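Local structure of extracellular solute-binding protein family 1 (Pseudothermotoga lettingae, 5CI5) at residues 195-205 and 221-232. The protein probably serves as the solute-binding component of an ABC sugar transporter, and binds alpha-D-tagatopyranose in this crystal. Residues are numbered along the deposited sequence; the frame is centred on the assembly and turned at random.
Sequences GYMMFLYAAGG and EGLKALKFYTDL
The ring of Phe199 takes the edge of Tyr229 over one face, and Phe228 CD2 meets its rim near the ring plane. The Tyr229 ring lays one face over Gly195 C and Tyr196 N. Leu200 CB lies over one face of the Tyr196 ring, with Gly222 O and Leu226 N at its edge. Phe199 of helix 190-202 is a knob in a hole of helix 220-234, formed by Ala225, Phe228, Tyr229 and Leu232. With Phe228 and Tyr229 it forms an aromatic cluster. This buried contact leaves Gly195 about 11 Å from the bound tagatose. The Tyr229 pair is T-shaped, with centroids 5.0 Å apart and planes at 65°. Tyr229 CB makes a CH-pi contact over the Phe199 ring. Leu232 CD1 lies 3.8 Å from Phe199 CE2. With an alanine at Phe199, the edge of Tyr229 is likely to lose its aromatic face and the hole its filling. Tyr229 OH bonds to Ser185 O; a CB at Gly195 would collide with that hydroxyl. Ala225 is small and lets the backbones come close: its CB lies 3.5 Å from Phe199 O. The axes of segments 195-202 and 221-232 approach to 8.1 Å. With CG anti to the backbone N (chi1 177°), Tyr196 carries its ring edge to helix 220-234. There Tyr196 OH donates to Gly222 O at 2.9 Å, from the opposite face of the carbonyl plane to Leu226 N.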
loop_
_atom_site.group_PDB
_atom_site.type_symbol
_atom_site.label_atom_id
_atom_site.label_comp_id
_atom_site.label_asym_id
_atom_site.label_seq_id
_atom_site.Cartn_x
_atom_site.Cartn_y
_atom_site.Cartn_z
ATOM N N GLY A 195 7.148 1.353 5.821
ATOM C CA GLY A 195 8.582 1.069 5.815
ATOM C C GLY A 195 9.039 0.583 7.182
ATOM O O GLY A 195 9.699 -0.448 7.315
ATOM N N TYR A 196 8.692 1.325 8.225
ATOM C CA TYR A 196 9.062 0.895 9.548
ATOM C C TYR A 196 8.488 -0.497 9.881
ATOM O O TYR A 196 9.195 -1.357 10.423
ATOM C CB TYR A 196 8.622 1.920 10.603
ATOM C CG TYR A 196 8.946 1.409 11.982
ATOM C CD1 TYR A 196 10.281 1.267 12.393
ATOM C CD2 TYR A 196 7.952 1.025 12.841
ATOM C CE1 TYR A 196 10.589 0.748 13.634
ATOM C CE2 TYR A 196 8.254 0.517 14.089
ATOM C CZ TYR A 196 9.568 0.392 14.470
ATOM O OH TYR A 196 9.858 -0.134 15.722
HETATM N N MSE A 197 7.216 -0.729 9.554
HETATM C CA MSE A 197 6.593 -2.031 9.786
HETATM C C MSE A 197 7.326 -3.149 9.069
HETATM O O MSE A 197 7.513 -4.219 9.650
HETATM C CB MSE A 197 5.123 -2.032 9.355
HETATM C CG MSE A 197 4.228 -1.279 10.298
HETATM SE SE MSE A 197 2.358 -1.285 9.706
HETATM C CE MSE A 197 1.999 -3.209 9.949
HETATM N N MSE A 198 7.723 -2.924 7.816
HETATM C CA MSE A 198 8.506 -3.935 7.086
HETATM C C MSE A 198 9.754 -4.329 7.874
HETATM O O MSE A 198 10.043 -5.519 8.011
HETATM C CB MSE A 198 8.883 -3.432 5.681
HETATM C CG MSE A 198 7.714 -3.343 4.755
HETATM SE SE MSE A 198 7.178 -5.117 4.146
HETATM C CE MSE A 198 8.649 -5.439 2.919
ATOM N N PHE A 199 10.475 -3.342 8.413
ATOM C CA PHE A 199 11.689 -3.635 9.172
ATOM C C PHE A 199 11.387 -4.217 10.574
ATOM O O PHE A 199 12.102 -5.104 11.047
ATOM C CB PHE A 199 12.541 -2.369 9.276
ATOM C CG PHE A 199 13.322 -2.058 8.008
ATOM C CD1 PHE A 199 12.682 -1.814 6.807
ATOM C CD2 PHE A 199 14.705 -2.038 8.027
ATOM C CE1 PHE A 199 13.423 -1.531 5.659
ATOM C CE2 PHE A 199 15.438 -1.779 6.895
ATOM C CZ PHE A 199 14.791 -1.536 5.698
ATOM N N LEU A 200 10.340 -3.722 11.222
ATOM C CA LEU A 200 9.902 -4.220 12.534
ATOM C C LEU A 200 9.590 -5.710 12.483
ATOM O O LEU A 200 10.084 -6.483 13.299
ATOM C CB LEU A 200 8.661 -3.444 12.972
ATOM C CG LEU A 200 7.931 -3.880 14.239
ATOM C CD1 LEU A 200 8.772 -3.699 15.491
ATOM C CD2 LEU A 200 6.596 -3.113 14.346
ATOM N N TYR A 201 8.764 -6.106 11.517
ATOM C CA TYR A 201 8.387 -7.499 11.374
ATOM C C TYR A 201 9.580 -8.321 10.878
ATOM O O TYR A 201 9.730 -9.479 11.299
ATOM C CB TYR A 201 7.137 -7.629 10.468
ATOM C CG TYR A 201 5.860 -7.294 11.235
ATOM C CD1 TYR A 201 5.405 -5.979 11.354
ATOM C CD2 TYR A 201 5.132 -8.286 11.889
ATOM C CE1 TYR A 201 4.277 -5.672 12.078
ATOM C CE2 TYR A 201 3.983 -7.971 12.630
ATOM C CZ TYR A 201 3.568 -6.662 12.724
ATOM O OH TYR A 201 2.441 -6.301 13.460
ATOM N N ALA A 202 10.449 -7.729 10.065
ATOM C CA ALA A 202 11.654 -8.445 9.633
ATOM C C ALA A 202 12.610 -8.704 10.808
ATOM O O ALA A 202 13.385 -9.644 10.765
ATOM C CB ALA A 202 12.367 -7.680 8.519
ATOM N N ALA A 203 12.530 -7.877 11.853
ATOM C CA ALA A 203 13.312 -8.057 13.070
ATOM C C ALA A 203 12.615 -8.982 14.092
ATOM O O ALA A 203 13.149 -9.209 15.173
ATOM C CB ALA A 203 13.595 -6.712 13.704
ATOM N N GLY A 204 11.436 -9.498 13.733
ATOM C CA GLY A 204 10.660 -10.366 14.614
ATOM C C GLY A 204 9.793 -9.648 15.637
ATOM O O GLY A 204 9.305 -10.276 16.585
ATOM N N GLY A 205 9.610 -8.338 15.464
ATOM C CA GLY A 205 8.719 -7.553 16.297
ATOM C C GLY A 205 7.300 -7.505 15.755
ATOM O O GLY A 205 6.976 -8.169 14.768
ATOM N N GLU A 221 13.594 -5.628 19.435
ATOM C CA GLU A 221 13.375 -5.817 17.997
ATOM C C GLU A 221 12.967 -4.506 17.318
ATOM O O GLU A 221 13.502 -4.147 16.260
ATOM C CB GLU A 221 12.291 -6.887 17.738
ATOM C CG GLU A 221 12.604 -8.261 18.266
ATOM C CD GLU A 221 12.009 -8.502 19.647
ATOM O OE1 GLU A 221 11.948 -7.536 20.435
ATOM O OE2 GLU A 221 11.613 -9.659 19.939
ATOM N N GLY A 222 12.024 -3.786 17.929
ATOM C CA GLY A 222 11.522 -2.548 17.357
ATOM C C GLY A 222 12.577 -1.467 17.316
ATOM O O GLY A 222 12.607 -0.627 16.398
ATOM N N LEU A 223 13.459 -1.479 18.314
ATOM C CA LEU A 223 14.558 -0.519 18.344
ATOM C C LEU A 223 15.577 -0.838 17.249
ATOM O O LEU A 223 16.041 0.052 16.538
ATOM C CB LEU A 223 15.237 -0.530 19.719
ATOM C CG LEU A 223 16.425 0.426 19.825
ATOM C CD1 LEU A 223 15.945 1.884 19.806
ATOM C CD2 LEU A 223 17.247 0.170 21.099
ATOM N N LYS A 224 15.922 -2.122 17.117
ATOM C CA LYS A 224 16.843 -2.573 16.096
ATOM C C LYS A 224 16.324 -2.157 14.705
ATOM O O LYS A 224 17.076 -1.640 13.875
ATOM C CB LYS A 224 17.032 -4.090 16.179
ATOM C CG LYS A 224 18.114 -4.618 15.279
ATOM C CD LYS A 224 18.213 -6.116 15.336
ATOM C CE LYS A 224 19.339 -6.619 14.460
ATOM N NZ LYS A 224 19.406 -8.102 14.528
ATOM N N ALA A 225 15.035 -2.389 14.468
ATOM C CA ALA A 225 14.393 -2.002 13.200
ATOM C C ALA A 225 14.450 -0.500 12.985
ATOM O O ALA A 225 14.774 -0.042 11.901
ATOM C CB ALA A 225 12.941 -2.480 13.187
ATOM N N LEU A 226 14.133 0.274 14.015
ATOM C CA LEU A 226 14.173 1.726 13.898
ATOM C C LEU A 226 15.585 2.238 13.574
ATOM O O LEU A 226 15.760 3.103 12.720
ATOM C CB LEU A 226 13.654 2.389 15.184
ATOM C CG LEU A 226 13.663 3.914 15.180
ATOM C CD1 LEU A 226 12.900 4.519 13.993
ATOM C CD2 LEU A 226 13.108 4.466 16.498
ATOM N N LYS A 227 16.576 1.698 14.264
ATOM C CA LYS A 227 17.965 2.110 14.040
ATOM C C LYS A 227 18.444 1.742 12.632
ATOM O O LYS A 227 19.038 2.574 11.953
ATOM C CB LYS A 227 18.881 1.485 15.093
ATOM C CG LYS A 227 18.721 2.135 16.430
ATOM C CD LYS A 227 19.767 1.690 17.451
ATOM C CE LYS A 227 19.587 2.508 18.723
ATOM N NZ LYS A 227 20.683 2.289 19.701
ATOM N N PHE A 228 18.114 0.557 12.131
ATOM C CA PHE A 228 18.612 0.169 10.817
ATOM C C PHE A 228 17.907 0.938 9.717
ATOM O O PHE A 228 18.558 1.444 8.819
ATOM C CB PHE A 228 18.461 -1.337 10.590
ATOM C CG PHE A 228 19.093 -1.828 9.315
ATOM C CD1 PHE A 228 20.361 -1.404 8.931
ATOM C CD2 PHE A 228 18.417 -2.698 8.492
ATOM C CE1 PHE A 228 20.945 -1.882 7.753
ATOM C CE2 PHE A 228 19.002 -3.183 7.323
ATOM C CZ PHE A 228 20.257 -2.764 6.948
ATOM N N TYR A 229 16.587 1.077 9.821
ATOM C CA TYR A 229 15.813 1.809 8.825
ATOM C C TYR A 229 16.317 3.228 8.701
ATOM O O TYR A 229 16.573 3.715 7.611
ATOM C CB TYR A 229 14.341 1.785 9.213
ATOM C CG TYR A 229 13.375 2.360 8.197
ATOM C CD1 TYR A 229 13.141 1.726 6.992
ATOM C CD2 TYR A 229 12.669 3.518 8.469
ATOM C CE1 TYR A 229 12.246 2.246 6.068
ATOM C CE2 TYR A 229 11.758 4.042 7.553
ATOM C CZ TYR A 229 11.537 3.392 6.361
ATOM O OH TYR A 229 10.665 3.895 5.407
ATOM N N THR A 230 16.484 3.901 9.834
ATOM C CA THR A 230 16.966 5.284 9.775
ATOM C C THR A 230 18.483 5.378 9.501
ATOM O O THR A 230 18.902 6.322 8.826
ATOM C CB THR A 230 16.635 6.058 11.054
ATOM O OG1 THR A 230 17.191 5.414 12.215
ATOM C CG2 THR A 230 15.115 6.195 11.206
ATOM N N ASP A 231 19.278 4.415 9.976
ATOM C CA ASP A 231 20.719 4.407 9.672
ATOM C C ASP A 231 21.000 4.336 8.165
ATOM O O ASP A 231 21.981 4.897 7.691
ATOM C CB ASP A 231 21.423 3.230 10.343
ATOM C CG ASP A 231 21.756 3.486 11.809
ATOM O OD1 ASP A 231 21.636 4.631 12.275
ATOM O OD2 ASP A 231 22.176 2.513 12.481
ATOM N N LEU A 232 20.169 3.616 7.419
ATOM C CA LEU A 232 20.337 3.527 5.979
ATOM C C LEU A 232 20.327 4.915 5.366
ATOM O O LEU A 232 21.075 5.211 4.435
ATOM C CB LEU A 232 19.243 2.653 5.354
ATOM C CG LEU A 232 19.459 1.163 5.579
ATOM C CD1 LEU A 232 18.168 0.409 5.322
ATOM C CD2 LEU A 232 20.575 0.589 4.722
#